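Lectin (Pleurotus ostreatus, PDB 6T0Q) binds N-acetylgalactosamine and probably related galactose-containing sugars, as a calcium-containing fungal lectin built largely of beta strands. Local coordinates at residues K57-P62 / E141-D146; K65-A70 / T108-A113. All blocks are in the same frame, centred on the assembly; numbering follows the deposited sequence.

Overall arrangement
Contacts 1 and 2 lie at one end of the same beta sandwich, their centres about 8 Å apart. Each joins one sheet to the other: strands 51-60 and 109-118 are neighbours in the first sheet, while 140-144 and 67-76 flank 126-135 in the second. Backbone pairing ties the contacts together, with Ile59 O 2.8 Å from Asn110 N and Ala61 N 2.6 Å from Thr108 O, both probable hydrogen bonds. Along the chain, contact 2 is nested inside the loop closed by contact 1. They also share a glycan: contact 1 carries the glycosylated Asn58, and Trp109 of contact 2 lies against the sugar.

Contact 1: residues K57-P62 / E141-D146; sequences KNITAP and ETFVTD. With NAG (2-acetamido-2-deoxy-beta-D-glucopyranose), chain E.
Ile59 and Pro62 reach from residues 57-62 to Phe143 and Glu141 on the facing strand, burying about 202 Å² without a hydrogen bond between the two segments. At the start, Lys57 NZ stays 5.2 Å from Asp146 OD1; the two are bridged instead by the hydroxyl of Ser148, which is hydrogen-bonded to both. Asn58 turns to the outer side of the sheet and is glycosylated in the Asn-Ile-Thr sequon: Asn58 ND2 is bonded covalently to NAG C1 at 1.5 Å. Ile59 points inward and makes the main contact. Its CG2, anti to the backbone N (chi1 -66° for CG1), stands over the centre of the Phe143 ring, 3.8 Å from the centroid and 12° off the normal, a CH-pi contact. The other branch reaches past the ring to its stem, bringing Ile59 CD1 to 3.6 Å from Phe143 CB, so the isoleucine grips both ring and stem. Thr60 faces outward again, its CG2 3.8 Å from the sugar's O5. Beyond the strand, Pro62 turns back inward, and its CG lies 3.7 Å from Glu141 OE1, at the end of an extended glutamate chain; this is a looser contact at the margin. Strand 51-60 is hydrogen-bonded to 109-118, whose Phe112 also packs on Ile59, whereas 140-144 pairs with 126-135. The contact thus spans from an inner strand of one sheet to the outermost strand, within this chain, of the other, with Phe135 of strand 126-135 touching both Pro62 and Glu141.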
ATOM      1  N   LYS A  57     -14.333 -30.453  12.378  1.00 23.02           N
ATOM      2  CA  LYS A  57     -13.584 -30.460  13.629  1.00 25.99           C
ATOM      3  C   LYS A  57     -13.263 -29.024  14.021  1.00 24.80           C
ATOM      4  O   LYS A  57     -12.671 -28.286  13.227  1.00 23.19           O
ATOM      5  CB  LYS A  57     -12.324 -31.289  13.467  1.00 33.61           C
ATOM      6  CG  LYS A  57     -11.304 -31.122  14.546  1.00 42.11           C
ATOM      7  CD  LYS A  57     -11.541 -32.030  15.712  1.00 37.54           C
ATOM      8  CE  LYS A  57     -10.256 -32.120  16.520  1.00 42.15           C
ATOM      9  NZ  LYS A  57     -10.448 -32.809  17.804  1.00 38.36           N
ATOM     10  N   ASN A  58     -13.695 -28.620  15.216  1.00 23.54           N
ATOM     11  CA  ASN A  58     -13.306 -27.350  15.830  1.00 27.09           C
ATOM     12  C   ASN A  58     -11.994 -27.583  16.567  1.00 29.28           C
ATOM     13  O   ASN A  58     -11.948 -28.342  17.539  1.00 25.15           O
ATOM     14  CB  ASN A  58     -14.390 -26.856  16.792  1.00 36.08           C
ATOM     15  CG  ASN A  58     -14.053 -25.494  17.427  1.00 35.25           C
ATOM     16  OD1 ASN A  58     -13.085 -24.844  17.032  1.00 29.05           O
ATOM     17  ND2 ASN A  58     -14.864 -25.066  18.416  1.00 37.65           N
ATOM     18  N   ILE A  59     -10.925 -26.945  16.109  1.00 21.59           N
ATOM     19  CA  ILE A  59      -9.603 -27.121  16.697  1.00 26.84           C
ATOM     20  C   ILE A  59      -9.249 -25.848  17.453  1.00 34.18           C
ATOM     21  O   ILE A  59      -9.200 -24.763  16.864  1.00 30.31           O
ATOM     22  CB  ILE A  59      -8.552 -27.448  15.626  1.00 32.75           C
ATOM     23  CG1 ILE A  59      -8.860 -28.809  15.009  1.00 35.32           C
ATOM     24  CG2 ILE A  59      -7.165 -27.456  16.230  1.00 39.14           C
ATOM     25  CD1 ILE A  59      -7.869 -29.250  13.951  1.00 39.11           C
ATOM     26  N   THR A  60      -9.013 -25.978  18.755  1.00 32.75           N
ATOM     27  CA  THR A  60      -8.686 -24.832  19.593  1.00 38.12           C
ATOM     28  C   THR A  60      -7.174 -24.638  19.680  1.00 38.84           C
ATOM     29  O   THR A  60      -6.397 -25.590  19.565  1.00 47.06           O
ATOM     30  CB  THR A  60      -9.285 -25.015  20.986  1.00 41.16           C
ATOM     31  OG1 THR A  60      -8.908 -26.302  21.499  1.00 42.47           O
ATOM     32  CG2 THR A  60     -10.798 -24.956  20.903  1.00 38.80           C
ATOM     33  N   ALA A  61      -6.753 -23.367  19.846  1.00 39.57           N
ATOM     34  CA  ALA A  61      -5.333 -23.091  20.017  1.00 42.90           C
ATOM     35  C   ALA A  61      -4.901 -23.457  21.434  1.00 47.86           C
ATOM     36  O   ALA A  61      -5.659 -23.240  22.384  1.00 41.55           O
ATOM     37  CB  ALA A  61      -5.020 -21.619  19.759  1.00 36.56           C
ATOM     38  N   PRO A  62      -3.709 -24.032  21.598  1.00 53.18           N
ATOM     39  CA  PRO A  62      -3.185 -24.264  22.951  1.00 53.17           C
ATOM     40  C   PRO A  62      -3.096 -22.955  23.722  1.00 54.26           C
ATOM     41  O   PRO A  62      -2.810 -21.897  23.159  1.00 49.13           O
ATOM     42  CB  PRO A  62      -1.801 -24.873  22.699  1.00 49.07           C
ATOM     43  CG  PRO A  62      -1.913 -25.503  21.328  1.00 50.56           C
ATOM     44  CD  PRO A  62      -2.846 -24.615  20.553  1.00 51.84           C
ATOM     45  N   GLU A 141       2.292 -26.995  15.352  1.00 25.00           N
ATOM     46  CA  GLU A 141       1.731 -28.273  15.787  1.00 24.71           C
ATOM     47  C   GLU A 141       0.830 -28.833  14.693  1.00 21.87           C
ATOM     48  O   GLU A 141       0.086 -28.082  14.052  1.00 22.04           O
ATOM     49  CB  GLU A 141       0.933 -28.137  17.093  1.00 23.96           C
ATOM     50  CG  GLU A 141       0.236 -29.441  17.530  1.00 29.18           C
ATOM     51  CD  GLU A 141      -0.429 -29.332  18.901  1.00 40.50           C
ATOM     52  OE1 GLU A 141      -0.246 -28.294  19.573  1.00 39.31           O
ATOM     53  OE2 GLU A 141      -1.129 -30.288  19.301  1.00 39.95           O
ATOM     54  N   THR A 142       0.902 -30.151  14.482  1.00 20.10           N
ATOM     55  CA  THR A 142       0.137 -30.822  13.428  1.00 18.60           C
ATOM     56  C   THR A 142      -1.144 -31.401  14.014  1.00 24.28           C
ATOM     57  O   THR A 142      -1.118 -32.019  15.084  1.00 24.69           O
ATOM     58  CB  THR A 142       0.946 -31.942  12.767  1.00 25.50           C
ATOM     59  OG1 THR A 142       2.207 -31.420  12.336  1.00 44.58           O
ATOM     60  CG2 THR A 142       0.203 -32.506  11.521  1.00 22.81           C
ATOM     61  N   PHE A 143      -2.256 -31.190  13.317  1.00 22.22           N
ATOM     62  CA  PHE A 143      -3.543 -31.779  13.667  1.00 20.01           C
ATOM     63  C   PHE A 143      -4.007 -32.621  12.485  1.00 21.25           C
ATOM     64  O   PHE A 143      -3.723 -32.284  11.336  1.00 19.83           O
ATOM     65  CB  PHE A 143      -4.566 -30.687  14.012  1.00 19.20           C
ATOM     66  CG  PHE A 143      -4.129 -29.801  15.161  1.00 26.75           C
ATOM     67  CD1 PHE A 143      -3.331 -28.690  14.936  1.00 25.33           C
ATOM     68  CD2 PHE A 143      -4.499 -30.102  16.466  1.00 26.89           C
ATOM     69  CE1 PHE A 143      -2.920 -27.883  15.996  1.00 28.28           C
ATOM     70  CE2 PHE A 143      -4.103 -29.298  17.526  1.00 31.57           C
ATOM     71  CZ  PHE A 143      -3.310 -28.192  17.292  1.00 29.58           C
ATOM     72  N   VAL A 144      -4.700 -33.732  12.764  1.00 17.32           N
ATOM     73  CA  VAL A 144      -5.029 -34.703  11.726  1.00 20.84           C
ATOM     74  C   VAL A 144      -6.519 -35.017  11.741  1.00 23.88           C
ATOM     75  O   VAL A 144      -7.218 -34.799  12.730  1.00 22.48           O
ATOM     76  CB  VAL A 144      -4.223 -36.015  11.879  1.00 21.34           C
ATOM     77  CG1 VAL A 144      -2.726 -35.740  11.777  1.00 19.24           C
ATOM     78  CG2 VAL A 144      -4.560 -36.700  13.218  1.00 22.29           C
ATOM     79  N   THR A 145      -6.999 -35.544  10.617  1.00 21.91           N
ATOM     80  CA  THR A 145      -8.278 -36.242  10.602  1.00 22.96           C
ATOM     81  C   THR A 145      -8.173 -37.506  11.453  1.00 22.14           C
ATOM     82  O   THR A 145      -7.209 -38.269  11.325  1.00 19.87           O
ATOM     83  CB  THR A 145      -8.660 -36.613   9.167  1.00 19.69           C
ATOM     84  OG1 THR A 145      -7.502 -37.124   8.496  1.00 19.67           O
ATOM     85  CG2 THR A 145      -9.181 -35.395   8.406  1.00 17.48           C
ATOM     86  N   ASP A 146      -9.161 -37.729  12.319  1.00 20.72           N
ATOM     87  CA  ASP A 146      -9.237 -38.965  13.095  1.00 22.73           C
ATOM     88  C   ASP A 146     -10.648 -39.092  13.672  1.00 24.66           C
ATOM     89  O   ASP A 146     -11.566 -38.369  13.269  1.00 18.57           O
ATOM     90  CB  ASP A 146      -8.147 -39.008  14.182  1.00 17.61           C
ATOM     91  CG  ASP A 146      -8.267 -37.879  15.204  1.00 24.72           C
ATOM     92  OD1 ASP A 146      -9.326 -37.221  15.318  1.00 25.22           O
ATOM     93  OD2 ASP A 146      -7.262 -37.658  15.915  1.00 27.21           O
TER
HETATM   94  C1  NAG E 402     -14.747 -23.793  19.130  1.00 35.61           C
HETATM   95  C2  NAG E 402     -16.070 -23.038  18.990  1.00 36.89           C
HETATM   96  C3  NAG E 402     -15.999 -21.683  19.703  1.00 37.26           C
HETATM   97  C4  NAG E 402     -15.553 -21.842  21.153  1.00 44.68           C
HETATM   98  C5  NAG E 402     -14.251 -22.646  21.196  1.00 43.33           C
HETATM   99  C6  NAG E 402     -13.784 -22.955  22.599  1.00 42.78           C
HETATM  100  C7  NAG E 402     -17.347 -23.605  16.977  1.00 41.52           C
HETATM  101  C8  NAG E 402     -17.579 -23.304  15.523  1.00 34.81           C
HETATM  102  N2  NAG E 402     -16.419 -22.864  17.589  1.00 33.32           N
HETATM  103  O3  NAG E 402     -17.285 -21.080  19.637  1.00 36.56           O
HETATM  104  O5  NAG E 402     -14.406 -23.910  20.522  1.00 36.60           O
HETATM  105  O6  NAG E 402     -14.522 -24.033  23.156  1.00 46.01           O
HETATM  106  O7  NAG E 402     -17.962 -24.486  17.565  1.00 49.19           O

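Contact 2: residues K65-A70 / T108-A113. With NAG (2-acetamido-2-deoxy-beta-D-glucopyranose), chain E.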
ATOM      1  N   LYS A  65      -0.876 -19.008  23.370  1.00 57.68           N
ATOM      2  CA  LYS A  65      -0.410 -18.579  22.056  1.00 55.34           C
ATOM      3  C   LYS A  65      -1.581 -18.498  21.089  1.00 47.26           C
ATOM      4  O   LYS A  65      -2.662 -19.045  21.332  1.00 40.54           O
ATOM      5  CB  LYS A  65       0.661 -19.520  21.498  1.00 51.59           C
ATOM      6  CG  LYS A  65       0.282 -20.981  21.570  1.00 42.38           C
ATOM      7  CD  LYS A  65       1.298 -21.821  20.841  1.00 44.27           C
ATOM      8  CE  LYS A  65       1.955 -22.840  21.732  1.00 45.14           C
ATOM      9  NZ  LYS A  65       2.553 -23.916  20.896  1.00 41.93           N
ATOM     10  N   CYS A  66      -1.339 -17.810  19.977  1.00 37.96           N
ATOM     11  CA  CYS A  66      -2.331 -17.586  18.940  1.00 29.38           C
ATOM     12  C   CYS A  66      -1.919 -18.324  17.677  1.00 30.72           C
ATOM     13  O   CYS A  66      -0.748 -18.293  17.288  1.00 22.83           O
ATOM     14  CB  CYS A  66      -2.473 -16.094  18.609  1.00 38.67           C
ATOM     15  SG  CYS A  66      -3.218 -15.063  19.901  1.00 58.24           S
ATOM     16  N   SER A  67      -2.881 -18.962  17.029  1.00 23.10           N
ATOM     17  CA  SER A  67      -2.623 -19.539  15.723  1.00 27.38           C
ATOM     18  C   SER A  67      -2.612 -18.431  14.678  1.00 29.87           C
ATOM     19  O   SER A  67      -3.350 -17.443  14.785  1.00 26.87           O
ATOM     20  CB  SER A  67      -3.670 -20.593  15.383  1.00 31.09           C
ATOM     21  OG  SER A  67      -4.966 -20.135  15.698  1.00 48.00           O
ATOM     22  N   VAL A  68      -1.750 -18.585  13.682  1.00 25.60           N
ATOM     23  CA  VAL A  68      -1.539 -17.578  12.650  1.00 25.94           C
ATOM     24  C   VAL A  68      -1.964 -18.091  11.276  1.00 21.97           C
ATOM     25  O   VAL A  68      -2.757 -17.456  10.581  1.00 23.11           O
ATOM     26  CB  VAL A  68      -0.067 -17.112  12.636  1.00 24.93           C
ATOM     27  CG1 VAL A  68       0.175 -16.124  11.484  1.00 26.11           C
ATOM     28  CG2 VAL A  68       0.309 -16.498  13.979  1.00 29.20           C
ATOM     29  N   CYS A  69      -1.442 -19.244  10.870  1.00 20.87           N
ATOM     30  CA  CYS A  69      -1.728 -19.779   9.547  1.00 19.85           C
ATOM     31  C   CYS A  69      -1.413 -21.266   9.568  1.00 23.38           C
ATOM     32  O   CYS A  69      -0.853 -21.782  10.539  1.00 22.55           O
ATOM     33  CB  CYS A  69      -0.922 -19.044   8.466  1.00 28.30           C
ATOM     34  SG  CYS A  69       0.869 -19.035   8.734  1.00 35.83           S
ATOM     35  N   ALA A  70      -1.792 -21.957   8.485  1.00 21.14           N
ATOM     36  CA  ALA A  70      -1.648 -23.407   8.425  1.00 22.74           C
ATOM     37  C   ALA A  70      -1.188 -23.845   7.049  1.00 22.74           C
ATOM     38  O   ALA A  70      -1.604 -23.275   6.036  1.00 20.01           O
ATOM     39  CB  ALA A  70      -2.961 -24.142   8.733  1.00 20.31           C
ATOM     40  N   THR A 108      -7.666 -18.144  18.175  1.00 28.28           N
ATOM     41  CA  THR A 108      -7.870 -19.062  19.296  1.00 31.21           C
ATOM     42  C   THR A 108      -8.596 -20.364  18.957  1.00 37.76           C
ATOM     43  O   THR A 108      -8.422 -21.356  19.682  1.00 39.17           O
ATOM     44  CB  THR A 108      -8.630 -18.361  20.436  1.00 38.63           C
ATOM     45  OG1 THR A 108      -9.941 -17.999  19.989  1.00 37.61           O
ATOM     46  CG2 THR A 108      -7.884 -17.106  20.874  1.00 42.15           C
ATOM     47  N   TRP A 109      -9.427 -20.390  17.921  1.00 28.49           N
ATOM     48  CA  TRP A 109     -10.070 -21.627  17.494  1.00 31.21           C
ATOM     49  C   TRP A 109     -10.328 -21.538  15.999  1.00 30.41           C
ATOM     50  O   TRP A 109     -10.481 -20.442  15.452  1.00 27.00           O
ATOM     51  CB  TRP A 109     -11.388 -21.903  18.245  1.00 28.64           C
ATOM     52  CG  TRP A 109     -12.467 -20.851  18.044  1.00 27.90           C
ATOM     53  CD1 TRP A 109     -12.749 -19.802  18.877  1.00 32.83           C
ATOM     54  CD2 TRP A 109     -13.416 -20.766  16.965  1.00 26.59           C
ATOM     55  NE1 TRP A 109     -13.793 -19.064  18.375  1.00 34.16           N
ATOM     56  CE2 TRP A 109     -14.223 -19.632  17.205  1.00 33.95           C
ATOM     57  CE3 TRP A 109     -13.650 -21.529  15.813  1.00 29.81           C
ATOM     58  CZ2 TRP A 109     -15.250 -19.240  16.338  1.00 35.41           C
ATOM     59  CZ3 TRP A 109     -14.672 -21.135  14.945  1.00 26.73           C
ATOM     60  CH2 TRP A 109     -15.461 -20.002  15.218  1.00 30.94           C
ATOM     61  N   ASN A 110     -10.371 -22.697  15.339  1.00 25.70           N
ATOM     62  CA  ASN A 110     -10.608 -22.736  13.901  1.00 23.65           C
ATOM     63  C   ASN A 110     -11.457 -23.946  13.542  1.00 24.79           C
ATOM     64  O   ASN A 110     -11.184 -25.062  13.997  1.00 24.69           O
ATOM     65  CB  ASN A 110      -9.283 -22.754  13.128  1.00 28.01           C
ATOM     66  CG  ASN A 110      -8.529 -21.447  13.261  1.00 24.38           C
ATOM     67  OD1 ASN A 110      -8.839 -20.478  12.574  1.00 24.15           O
ATOM     68  ND2 ASN A 110      -7.555 -21.405  14.168  1.00 25.04           N
ATOM     69  N   LEU A 111     -12.481 -23.718  12.721  1.00 23.82           N
ATOM     70  CA  LEU A 111     -13.384 -24.776  12.282  1.00 26.18           C
ATOM     71  C   LEU A 111     -12.927 -25.284  10.919  1.00 29.12           C
ATOM     72  O   LEU A 111     -12.988 -24.554   9.923  1.00 23.25           O
ATOM     73  CB  LEU A 111     -14.824 -24.275  12.210  1.00 28.48           C
ATOM     74  CG  LEU A 111     -15.778 -25.353  11.690  1.00 30.87           C
ATOM     75  CD1 LEU A 111     -15.937 -26.482  12.725  1.00 26.12           C
ATOM     76  CD2 LEU A 111     -17.117 -24.735  11.339  1.00 36.81           C
ATOM     77  N   PHE A 112     -12.483 -26.540  10.872  1.00 23.53           N
ATOM     78  CA  PHE A 112     -12.126 -27.185   9.617  1.00 21.69           C
ATOM     79  C   PHE A 112     -13.279 -28.082   9.187  1.00 29.02           C
ATOM     80  O   PHE A 112     -13.840 -28.815  10.008  1.00 24.53           O
ATOM     81  CB  PHE A 112     -10.826 -27.975   9.771  1.00 21.10           C
ATOM     82  CG  PHE A 112      -9.658 -27.111  10.164  1.00 23.47           C
ATOM     83  CD1 PHE A 112      -9.399 -26.831  11.503  1.00 24.50           C
ATOM     84  CD2 PHE A 112      -8.856 -26.529   9.193  1.00 22.52           C
ATOM     85  CE1 PHE A 112      -8.347 -26.006  11.869  1.00 24.67           C
ATOM     86  CE2 PHE A 112      -7.796 -25.701   9.555  1.00 23.81           C
ATOM     87  CZ  PHE A 112      -7.544 -25.442  10.890  1.00 24.49           C
ATOM     88  N   ALA A 113     -13.656 -27.995   7.915  1.00 22.94           N
ATOM     89  CA  ALA A 113     -14.769 -28.788   7.415  1.00 24.74           C
ATOM     90  C   ALA A 113     -14.407 -29.331   6.046  1.00 24.86           C
ATOM     91  O   ALA A 113     -13.805 -28.628   5.229  1.00 25.28           O
ATOM     92  CB  ALA A 113     -16.067 -27.975   7.336  1.00 23.92           C
TER
HETATM   93  C1  NAG E 402     -14.747 -23.793  19.130  1.00 35.61           C
HETATM   94  C2  NAG E 402     -16.070 -23.038  18.990  1.00 36.89           C
HETATM   95  C3  NAG E 402     -15.999 -21.683  19.703  1.00 37.26           C
HETATM   96  C4  NAG E 402     -15.553 -21.842  21.153  1.00 44.68           C
HETATM   97  C5  NAG E 402     -14.251 -22.646  21.196  1.00 43.33           C
HETATM   98  C6  NAG E 402     -13.784 -22.955  22.599  1.00 42.78           C
HETATM   99  C7  NAG E 402     -17.347 -23.605  16.977  1.00 41.52           C
HETATM  100  C8  NAG E 402     -17.579 -23.304  15.523  1.00 34.81           C
HETATM  101  N2  NAG E 402     -16.419 -22.864  17.589  1.00 33.32           N
HETATM  102  O3  NAG E 402     -17.285 -21.080  19.637  1.00 36.56           O
HETATM  103  O5  NAG E 402     -14.406 -23.910  20.522  1.00 36.60           O
HETATM  104  O6  NAG E 402     -14.522 -24.033  23.156  1.00 46.01           O
HETATM  105  O7  NAG E 402     -17.962 -24.486  17.565  1.00 49.19           O
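Ser67, Thr108 and Asn110 supply most of the 157 Å² buried here, where the start of one strand passes the start of another in the opposite sheet. Ser67 is directed at the other segment, and its hydroxyl sits between the backbone N and the carbonyl carbon (chi1 45°). From there Ser67 OG lies 3.3 Å from Asn110 ND2 and is hydrogen-bonded to the carbonyl of Gln106, with a weak bond to that of Pro107. Asn110 reaches in from the facing strand; its OD1 accepts hydrogen bonds from Gln106 N and Asn85 ND2, and two donors on one oxygen should fix the turn of the amide. Gln106, just ahead of the segment, is thus a common partner of both buried polar side chains. Thr108 contributes mainly backbone, its N 4.2 Å from Ser67 OG, while its side chain points away and touches a second N-acetylglucosamine. The next residue, Trp109, also faces outward: one face of its indole lies beneath the sugar on Asn58, with NAG N2 3.6 Å from CE3, offset toward the rim, and NAG C3 3.7 Å from NE1. Strand 109-118 lies between 51-60 and 79-84. Across the sandwich, strand 67-76 runs between 98-104 and 126-135, with a classic beta bulge where Val68 and Cys69 both face His134. Disulfides from Cys66 to Cys16 and from Cys69 to Cys231 tie this strand and the turn before it to distant parts of the chain, the latter reaching strand 229-239.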